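Phage terminase large subunit (Thermus phage P7426, PDB 7KS4) probably serves, through its N-terminal ATPase domain present here, as part of the ATP-driven motor and endonuclease that packages and cuts viral DNA. Local coordinates at residues A[71-77]-A[153-159]; A[106-110]-A[132-136]. All blocks are in the same frame, centred on the assembly; numbering follows the deposited sequence.

Interaction 1 (A[71-77]-A[153-159]); sequences IAPTYDQ and LDEAAMI
Ile-71 and Leu-153 form a parallel bridge between neighbouring strands 67-72 and 150-153, at the C-terminal ends where both strands leave the central sheet. The backbone N of Asp-154 donates to Ile-71 O at 2.8 Å. The same carbonyl oxygen also receives the CA-H of Leu-153. Beyond this bridge the contact passes to side chains. The amide of Gln-77, in the first turn of helix 75-92, reaches Asp-154: NE2 lies 3.0 Å from OD2 in a nearly straight bond (167°). The acceptor lies close to the plane of the amide, but NE2 approaches from above the carboxylate, 40° out of its plane. A water donates to both Asp-154 OD2 and Gln-77 O, a second link between the carboxylate and the helix. These residues close the predicted Walker B motif of this P-loop ATPase. Asp-154, a magnesium-binding residue in a structure of this protein, has its side chain about 3 Å (nearest atoms) from the magnesium ion held here at Lys-48 and Ser-49. Its chi1 of -168° swings CG away from the backbone N and brings OD2 to the Gln-77 amide. The neighbouring Glu-155, the predicted catalytic residue, has OE2 hydrogen-bonded to Thr-184 N. Next to these polar groups, the Pro-73 ring packs with CG 3.9 Å from Met-158 CB, while its CD lies 3.4 Å from Asp-154 O.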
ATOM      1  N   ILE A  71      -0.374  -7.764   1.097  1.00 32.36           N
ATOM      2  CA  ILE A  71      -1.261  -8.677   1.804  1.00 34.07           C
ATOM      3  C   ILE A  71      -2.646  -8.051   1.831  1.00 32.28           C
ATOM      4  O   ILE A  71      -2.794  -6.879   2.194  1.00 30.31           O
ATOM      5  CB  ILE A  71      -0.770  -8.962   3.235  1.00 37.08           C
ATOM      6  CG1 ILE A  71       0.739  -9.217   3.231  1.00 40.80           C
ATOM      7  CG2 ILE A  71      -1.552 -10.152   3.826  1.00 38.51           C
ATOM      8  CD1 ILE A  71       1.335  -9.409   4.604  1.00 45.38           C
ATOM      9  N   ALA A  72      -3.647  -8.827   1.447  1.00 35.02           N
ATOM     10  CA  ALA A  72      -5.044  -8.425   1.508  1.00 34.46           C
ATOM     11  C   ALA A  72      -5.825  -9.471   2.274  1.00 36.92           C
ATOM     12  O   ALA A  72      -5.286 -10.524   2.637  1.00 38.27           O
ATOM     13  CB  ALA A  72      -5.624  -8.251   0.094  1.00 33.57           C
ATOM     14  N   PRO A  73      -7.103  -9.214   2.564  1.00 40.18           N
ATOM     15  CA  PRO A  73      -7.908 -10.244   3.242  1.00 42.16           C
ATOM     16  C   PRO A  73      -8.086 -11.510   2.424  1.00 43.27           C
ATOM     17  O   PRO A  73      -8.181 -12.600   3.004  1.00 44.97           O
ATOM     18  CB  PRO A  73      -9.248  -9.538   3.488  1.00 41.55           C
ATOM     19  CG  PRO A  73      -8.919  -8.080   3.487  1.00 39.83           C
ATOM     20  CD  PRO A  73      -7.825  -7.934   2.461  1.00 39.83           C
ATOM     21  N   THR A  74      -8.136 -11.397   1.097  1.00 47.32           N
ATOM     22  CA  THR A  74      -8.324 -12.528   0.199  1.00 49.98           C
ATOM     23  C   THR A  74      -7.322 -12.436  -0.944  1.00 50.64           C
ATOM     24  O   THR A  74      -6.747 -11.377  -1.206  1.00 44.57           O
ATOM     25  CB  THR A  74      -9.735 -12.559  -0.387  1.00 53.75           C
ATOM     26  OG1 THR A  74      -9.956 -11.365  -1.150  1.00 52.00           O
ATOM     27  CG2 THR A  74     -10.785 -12.666   0.722  1.00 56.43           C
ATOM     28  N   TYR A  75      -7.135 -13.558  -1.642  1.00 60.38           N
ATOM     29  CA  TYR A  75      -6.246 -13.557  -2.799  1.00 62.00           C
ATOM     30  C   TYR A  75      -6.814 -12.710  -3.931  1.00 60.85           C
ATOM     31  O   TYR A  75      -6.065 -12.006  -4.619  1.00 59.37           O
ATOM     32  CB  TYR A  75      -5.987 -14.988  -3.276  1.00 68.61           C
ATOM     33  CG  TYR A  75      -4.783 -15.620  -2.616  1.00 69.31           C
ATOM     34  CD1 TYR A  75      -3.523 -15.048  -2.745  1.00 66.20           C
ATOM     35  CD2 TYR A  75      -4.900 -16.786  -1.868  1.00 72.83           C
ATOM     36  CE1 TYR A  75      -2.415 -15.610  -2.148  1.00 65.37           C
ATOM     37  CE2 TYR A  75      -3.789 -17.356  -1.265  1.00 71.84           C
ATOM     38  CZ  TYR A  75      -2.550 -16.761  -1.410  1.00 67.72           C
ATOM     39  OH  TYR A  75      -1.434 -17.309  -0.821  1.00 66.75           O
ATOM     40  N   ASP A  76      -8.131 -12.758  -4.137  1.00 59.80           N
ATOM     41  CA  ASP A  76      -8.745 -11.934  -5.175  1.00 58.61           C
ATOM     42  C   ASP A  76      -8.513 -10.451  -4.905  1.00 53.81           C
ATOM     43  O   ASP A  76      -8.333  -9.661  -5.840  1.00 49.61           O
ATOM     44  CB  ASP A  76     -10.240 -12.236  -5.274  1.00 64.45           C
ATOM     45  CG  ASP A  76     -10.522 -13.624  -5.816  1.00 71.05           C
ATOM     46  OD1 ASP A  76      -9.779 -14.085  -6.710  1.00 71.64           O
ATOM     47  OD2 ASP A  76     -11.490 -14.257  -5.348  1.00 76.02           O
ATOM     48  N   GLN A  77      -8.519 -10.053  -3.632  1.00 56.50           N
ATOM     49  CA  GLN A  77      -8.225  -8.663  -3.303  1.00 54.43           C
ATOM     50  C   GLN A  77      -6.742  -8.359  -3.484  1.00 48.68           C
ATOM     51  O   GLN A  77      -6.381  -7.293  -3.993  1.00 46.58           O
ATOM     52  CB  GLN A  77      -8.666  -8.353  -1.873  1.00 54.84           C
ATOM     53  CG  GLN A  77      -8.522  -6.883  -1.484  1.00 52.71           C
ATOM     54  CD  GLN A  77      -9.401  -5.967  -2.317  1.00 54.43           C
ATOM     55  OE1 GLN A  77     -10.464  -6.372  -2.793  1.00 58.11           O
ATOM     56  NE2 GLN A  77      -8.961  -4.721  -2.495  1.00 51.87           N
ATOM     57  N   LEU A 153      -0.330  -3.516   3.257  1.00 30.02           N
ATOM     58  CA  LEU A 153      -1.543  -4.152   3.757  1.00 32.14           C
ATOM     59  C   LEU A 153      -2.717  -3.432   3.117  1.00 32.18           C
ATOM     60  O   LEU A 153      -2.938  -2.244   3.378  1.00 32.38           O
ATOM     61  CB  LEU A 153      -1.641  -4.099   5.282  1.00 32.22           C
ATOM     62  CG  LEU A 153      -0.874  -5.172   6.053  1.00 34.13           C
ATOM     63  CD1 LEU A 153       0.615  -4.962   5.939  1.00 34.73           C
ATOM     64  CD2 LEU A 153      -1.306  -5.188   7.517  1.00 34.69           C
ATOM     65  N   ASP A 154      -3.455  -4.147   2.277  1.00 32.94           N
ATOM     66  CA  ASP A 154      -4.624  -3.604   1.599  1.00 34.38           C
ATOM     67  C   ASP A 154      -5.876  -4.035   2.350  1.00 33.40           C
ATOM     68  O   ASP A 154      -5.959  -5.167   2.833  1.00 32.35           O
ATOM     69  CB  ASP A 154      -4.678  -4.082   0.151  1.00 37.79           C
ATOM     70  CG  ASP A 154      -5.706  -3.334  -0.678  1.00 40.70           C
ATOM     71  OD1 ASP A 154      -6.042  -2.183  -0.333  1.00 40.18           O
ATOM     72  OD2 ASP A 154      -6.168  -3.901  -1.683  1.00 44.21           O
ATOM     73  N   GLU A 155      -6.842  -3.127   2.455  1.00 35.57           N
ATOM     74  CA  GLU A 155      -8.006  -3.309   3.330  1.00 38.22           C
ATOM     75  C   GLU A 155      -7.578  -3.879   4.681  1.00 35.46           C
ATOM     76  O   GLU A 155      -8.113  -4.874   5.188  1.00 36.41           O
ATOM     77  CB  GLU A 155      -9.072  -4.171   2.660  1.00 43.57           C
ATOM     78  CG  GLU A 155     -10.026  -3.347   1.785  1.00 47.80           C
ATOM     79  CD  GLU A 155     -10.716  -2.225   2.569  1.00 47.59           C
ATOM     80  OE1 GLU A 155     -11.534  -2.526   3.467  1.00 51.34           O
ATOM     81  OE2 GLU A 155     -10.412  -1.044   2.309  1.00 46.75           O
ATOM     82  N   ALA A 156      -6.602  -3.194   5.274  1.00 31.26           N
ATOM     83  CA  ALA A 156      -5.985  -3.649   6.514  1.00 29.64           C
ATOM     84  C   ALA A 156      -6.985  -3.779   7.656  1.00 31.31           C
ATOM     85  O   ALA A 156      -6.824  -4.649   8.518  1.00 30.90           O
ATOM     86  CB  ALA A 156      -4.875  -2.680   6.909  1.00 28.03           C
ATOM     87  N   ALA A 157      -8.002  -2.915   7.708  1.00 33.72           N
ATOM     88  CA  ALA A 157      -8.942  -2.976   8.823  1.00 35.64           C
ATOM     89  C   ALA A 157      -9.726  -4.280   8.834  1.00 37.51           C
ATOM     90  O   ALA A 157     -10.322  -4.627   9.861  1.00 38.15           O
ATOM     91  CB  ALA A 157      -9.901  -1.785   8.779  1.00 35.84           C
ATOM     92  N   MET A 158      -9.735  -5.007   7.720  1.00 37.18           N
ATOM     93  CA  MET A 158     -10.362  -6.315   7.637  1.00 40.69           C
ATOM     94  C   MET A 158      -9.376  -7.459   7.850  1.00 39.21           C
ATOM     95  O   MET A 158      -9.785  -8.623   7.819  1.00 40.07           O
ATOM     96  CB  MET A 158     -11.055  -6.470   6.278  1.00 46.29           C
ATOM     97  CG  MET A 158     -12.316  -5.633   6.146  1.00 51.55           C
ATOM     98  SD  MET A 158     -13.622  -6.193   7.265  1.00 57.54           S
ATOM     99  CE  MET A 158     -14.165  -7.690   6.446  1.00 61.55           C
ATOM    100  N   ILE A 159      -8.104  -7.164   8.076  1.00 36.68           N
ATOM    101  CA  ILE A 159      -7.088  -8.180   8.335  1.00 37.10           C
ATOM    102  C   ILE A 159      -6.950  -8.338   9.849  1.00 36.01           C
ATOM    103  O   ILE A 159      -6.800  -7.328  10.544  1.00 34.71           O
ATOM    104  CB  ILE A 159      -5.737  -7.799   7.701  1.00 36.70           C
ATOM    105  CG1 ILE A 159      -5.860  -7.776   6.170  1.00 38.21           C
ATOM    106  CG2 ILE A 159      -4.639  -8.769   8.128  1.00 35.94           C
ATOM    107  CD1 ILE A 159      -4.632  -7.251   5.455  1.00 37.94           C
TER
HETATM  108  O   HOH W   1      -4.700  -5.263  -3.578  1.00 36.77           O

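Interaction 2 (A[106-110]-A[132-136]); sequences RRLRL and FRGKS. With SO4 (sulfate ion), chain C.
Two backbone hydrogen bonds join Leu-110 to Phe-132 in the antiparallel hairpin of strands 109-115 and 126-136, near the edge of the ATPase sheet: Leu-110 N to Phe-132 O (2.8 Å) and Phe-132 N to Leu-110 O (2.9 Å). A third runs from Gly-134 N to Leu-108 O. Leu-108 and Arg-109 both face Gln-104 in a G1 beta bulge, where strand 109-115 begins. Apolar contact is made by Leu-108, whose CD1 lies 4.0 Å from Gly-134 CA; the absence of a side chain on the glycine allows this close packing. At the non-hydrogen-bonded pair, the arginines Arg-109 and Arg-133 lie against each other on one face of the sheet. The extended chain of Arg-109 places CD over the centre of the Arg-133 guanidinium, 3.7 Å above its plane, and the two guanidinium planes are 39° apart. Both NE atoms make salt bridges to Glu-131 OE2, which probably offsets the proximity of the two positive charges. A sulfate ion, probably from the crystallisation liquor, accepts a weak hydrogen bond at O3 from the backbone N of Arg-106, whose side chain is poorly ordered. Arg-107, bent at chi3 (-82°), turns its guanidinium edge to the anion, NE hydrogen-bonded to sulfate O4 at a short 2.5 Å.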
ATOM      1  N   ARG A 106       0.228 -17.607 -11.214  1.00 85.40           N
ATOM      2  CA  ARG A 106      -0.521 -18.502 -10.340  1.00 90.06           C
ATOM      3  C   ARG A 106      -0.076 -18.353  -8.889  1.00 85.35           C
ATOM      4  O   ARG A 106      -0.908 -18.327  -7.975  1.00 87.99           O
ATOM      5  CB  ARG A 106      -0.364 -19.948 -10.815  1.00 96.67           C
ATOM      6  CG  ARG A 106      -0.766 -20.159 -12.276  1.00100.48           C
ATOM      7  CD  ARG A 106      -0.951 -21.634 -12.621  1.00105.93           C
ATOM      8  NE  ARG A 106       0.308 -22.307 -12.930  1.00107.26           N
ATOM      9  CZ  ARG A 106       0.858 -22.370 -14.142  1.00109.27           C
ATOM     10  NH1 ARG A 106       0.272 -21.793 -15.183  1.00110.54           N
ATOM     11  NH2 ARG A 106       2.007 -23.011 -14.314  1.00109.66           N
ATOM     12  N   ARG A 107       1.229 -18.238  -8.658  1.00 72.63           N
ATOM     13  CA  ARG A 107       1.770 -18.122  -7.311  1.00 68.70           C
ATOM     14  C   ARG A 107       1.912 -16.676  -6.843  1.00 61.92           C
ATOM     15  O   ARG A 107       2.512 -16.441  -5.789  1.00 60.17           O
ATOM     16  CB  ARG A 107       3.130 -18.821  -7.232  1.00 71.78           C
ATOM     17  CG  ARG A 107       3.039 -20.333  -7.280  1.00 78.82           C
ATOM     18  CD  ARG A 107       4.402 -20.981  -7.118  1.00 82.27           C
ATOM     19  NE  ARG A 107       5.144 -21.022  -8.374  1.00 84.12           N
ATOM     20  CZ  ARG A 107       6.312 -21.638  -8.531  1.00 87.03           C
ATOM     21  NH1 ARG A 107       6.880 -22.268  -7.510  1.00 89.37           N
ATOM     22  NH2 ARG A 107       6.913 -21.626  -9.713  1.00 87.47           N
ATOM     23  N   LEU A 108       1.362 -15.718  -7.583  1.00 55.74           N
ATOM     24  CA  LEU A 108       1.481 -14.296  -7.264  1.00 52.50           C
ATOM     25  C   LEU A 108       2.908 -13.957  -6.843  1.00 49.90           C
ATOM     26  O   LEU A 108       3.166 -13.427  -5.761  1.00 49.11           O
ATOM     27  CB  LEU A 108       0.488 -13.883  -6.176  1.00 51.59           C
ATOM     28  CG  LEU A 108      -1.009 -14.039  -6.464  1.00 52.25           C
ATOM     29  CD1 LEU A 108      -1.806 -13.491  -5.296  1.00 50.30           C
ATOM     30  CD2 LEU A 108      -1.417 -13.348  -7.764  1.00 50.91           C
ATOM     31  N   ARG A 109       3.846 -14.283  -7.731  1.00 47.27           N
ATOM     32  CA  ARG A 109       5.265 -14.065  -7.483  1.00 45.30           C
ATOM     33  C   ARG A 109       5.861 -13.312  -8.664  1.00 43.69           C
ATOM     34  O   ARG A 109       5.789 -13.779  -9.806  1.00 43.93           O
ATOM     35  CB  ARG A 109       5.998 -15.389  -7.263  1.00 50.59           C
ATOM     36  CG  ARG A 109       7.339 -15.235  -6.564  1.00 51.28           C
ATOM     37  CD  ARG A 109       8.118 -16.536  -6.566  1.00 56.54           C
ATOM     38  NE  ARG A 109       9.390 -16.410  -5.863  1.00 57.80           N
ATOM     39  CZ  ARG A 109      10.430 -17.221  -6.036  1.00 61.67           C
ATOM     40  NH1 ARG A 109      10.364 -18.226  -6.901  1.00 64.07           N
ATOM     41  NH2 ARG A 109      11.545 -17.020  -5.346  1.00 62.49           N
ATOM     42  N   LEU A 110       6.442 -12.151  -8.383  1.00 38.36           N
ATOM     43  CA  LEU A 110       7.052 -11.303  -9.393  1.00 37.66           C
ATOM     44  C   LEU A 110       8.518 -11.107  -9.038  1.00 36.71           C
ATOM     45  O   LEU A 110       8.843 -10.739  -7.904  1.00 35.72           O
ATOM     46  CB  LEU A 110       6.321  -9.961  -9.475  1.00 34.11           C
ATOM     47  CG  LEU A 110       6.851  -8.925 -10.465  1.00 32.48           C
ATOM     48  CD1 LEU A 110       6.707  -9.392 -11.902  1.00 33.83           C
ATOM     49  CD2 LEU A 110       6.135  -7.594 -10.244  1.00 30.85           C
ATOM     50  N   PHE A 132       8.543  -9.564  -5.302  1.00 37.25           N
ATOM     51  CA  PHE A 132       7.282  -9.028  -4.806  1.00 37.52           C
ATOM     52  C   PHE A 132       6.227 -10.115  -4.899  1.00 37.83           C
ATOM     53  O   PHE A 132       6.047 -10.714  -5.964  1.00 39.84           O
ATOM     54  CB  PHE A 132       6.857  -7.797  -5.611  1.00 35.79           C
ATOM     55  CG  PHE A 132       5.615  -7.119  -5.098  1.00 34.41           C
ATOM     56  CD1 PHE A 132       5.616  -6.476  -3.870  1.00 33.69           C
ATOM     57  CD2 PHE A 132       4.458  -7.088  -5.864  1.00 33.94           C
ATOM     58  CE1 PHE A 132       4.477  -5.834  -3.398  1.00 32.94           C
ATOM     59  CE2 PHE A 132       3.316  -6.447  -5.402  1.00 32.91           C
ATOM     60  CZ  PHE A 132       3.328  -5.816  -4.171  1.00 32.31           C
ATOM     61  N   ARG A 133       5.537 -10.371  -3.789  1.00 35.87           N
ATOM     62  CA  ARG A 133       4.541 -11.428  -3.733  1.00 36.75           C
ATOM     63  C   ARG A 133       3.215 -10.889  -3.233  1.00 34.86           C
ATOM     64  O   ARG A 133       3.166  -9.961  -2.422  1.00 34.29           O
ATOM     65  CB  ARG A 133       4.960 -12.566  -2.813  1.00 41.50           C
ATOM     66  CG  ARG A 133       6.061 -13.437  -3.355  1.00 45.52           C
ATOM     67  CD  ARG A 133       5.702 -14.899  -3.183  1.00 51.61           C
ATOM     68  NE  ARG A 133       6.884 -15.724  -3.001  1.00 55.48           N
ATOM     69  CZ  ARG A 133       6.874 -17.050  -3.014  1.00 58.52           C
ATOM     70  NH1 ARG A 133       8.002 -17.715  -2.838  1.00 61.80           N
ATOM     71  NH2 ARG A 133       5.736 -17.704  -3.214  1.00 59.52           N
ATOM     72  N   GLY A 134       2.139 -11.496  -3.724  1.00 35.65           N
ATOM     73  CA  GLY A 134       0.820 -11.282  -3.162  1.00 35.46           C
ATOM     74  C   GLY A 134       0.509 -12.353  -2.128  1.00 37.19           C
ATOM     75  O   GLY A 134       0.848 -13.521  -2.302  1.00 38.57           O
ATOM     76  N   LYS A 135      -0.132 -11.928  -1.041  1.00 37.96           N
ATOM     77  CA  LYS A 135      -0.466 -12.814   0.064  1.00 41.18           C
ATOM     78  C   LYS A 135      -1.886 -12.525   0.529  1.00 40.93           C
ATOM     79  O   LYS A 135      -2.413 -11.426   0.338  1.00 38.40           O
ATOM     80  CB  LYS A 135       0.509 -12.653   1.236  1.00 42.45           C
ATOM     81  CG  LYS A 135       1.932 -13.111   0.936  1.00 43.15           C
ATOM     82  CD  LYS A 135       1.982 -14.607   0.688  1.00 47.67           C
ATOM     83  CE  LYS A 135       3.401 -15.094   0.509  1.00 49.75           C
ATOM     84  NZ  LYS A 135       3.429 -16.550   0.195  1.00 52.73           N
ATOM     85  N   SER A 136      -2.488 -13.534   1.158  1.00 45.15           N
ATOM     86  CA  SER A 136      -3.875 -13.500   1.605  1.00 46.39           C
ATOM     87  C   SER A 136      -3.947 -13.759   3.103  1.00 46.84           C
ATOM     88  O   SER A 136      -3.327 -14.704   3.607  1.00 50.25           O
ATOM     89  CB  SER A 136      -4.713 -14.548   0.869  1.00 49.85           C
ATOM     90  OG  SER A 136      -5.909 -14.825   1.579  1.00 53.67           O
TER
HETATM   91  S   SO4 C 302       3.190 -20.504 -11.776  0.99 91.12           S
HETATM   92  O1  SO4 C 302       2.255 -21.619 -11.649  0.99 90.45           O
HETATM   93  O2  SO4 C 302       3.935 -20.633 -13.024  0.99 90.55           O
HETATM   94  O3  SO4 C 302       2.446 -19.245 -11.786  0.99 90.75           O
HETATM   95  O4  SO4 C 302       4.121 -20.540 -10.650  0.99 90.63           O
HETATM   96  O   HOH W   2       2.708 -15.248  -3.250  1.00 41.37           O

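Overall arrangement
From the N terminus, the chain first runs through 71-77, leaving strand 67-72 for helix 75-92. It next enters 106-110 at the start of the hairpin, and its return along strand 126-136 closes the shorter loop at 132-136 as interaction 2. Only at 153-159 does interaction 1 close the longer loop, so interaction 2 is nested within it. Strand 67-72 lies between 126-136 and 150-153, placing the two contacts in one sheet with centres about 13 Å apart. They meet directly: Ala-72 N probably bonds to Lys-135 O, and Tyr-75 packs on Leu-108 and Ser-136. The outer hairpin is thereby joined to the Walker B side of the sheet.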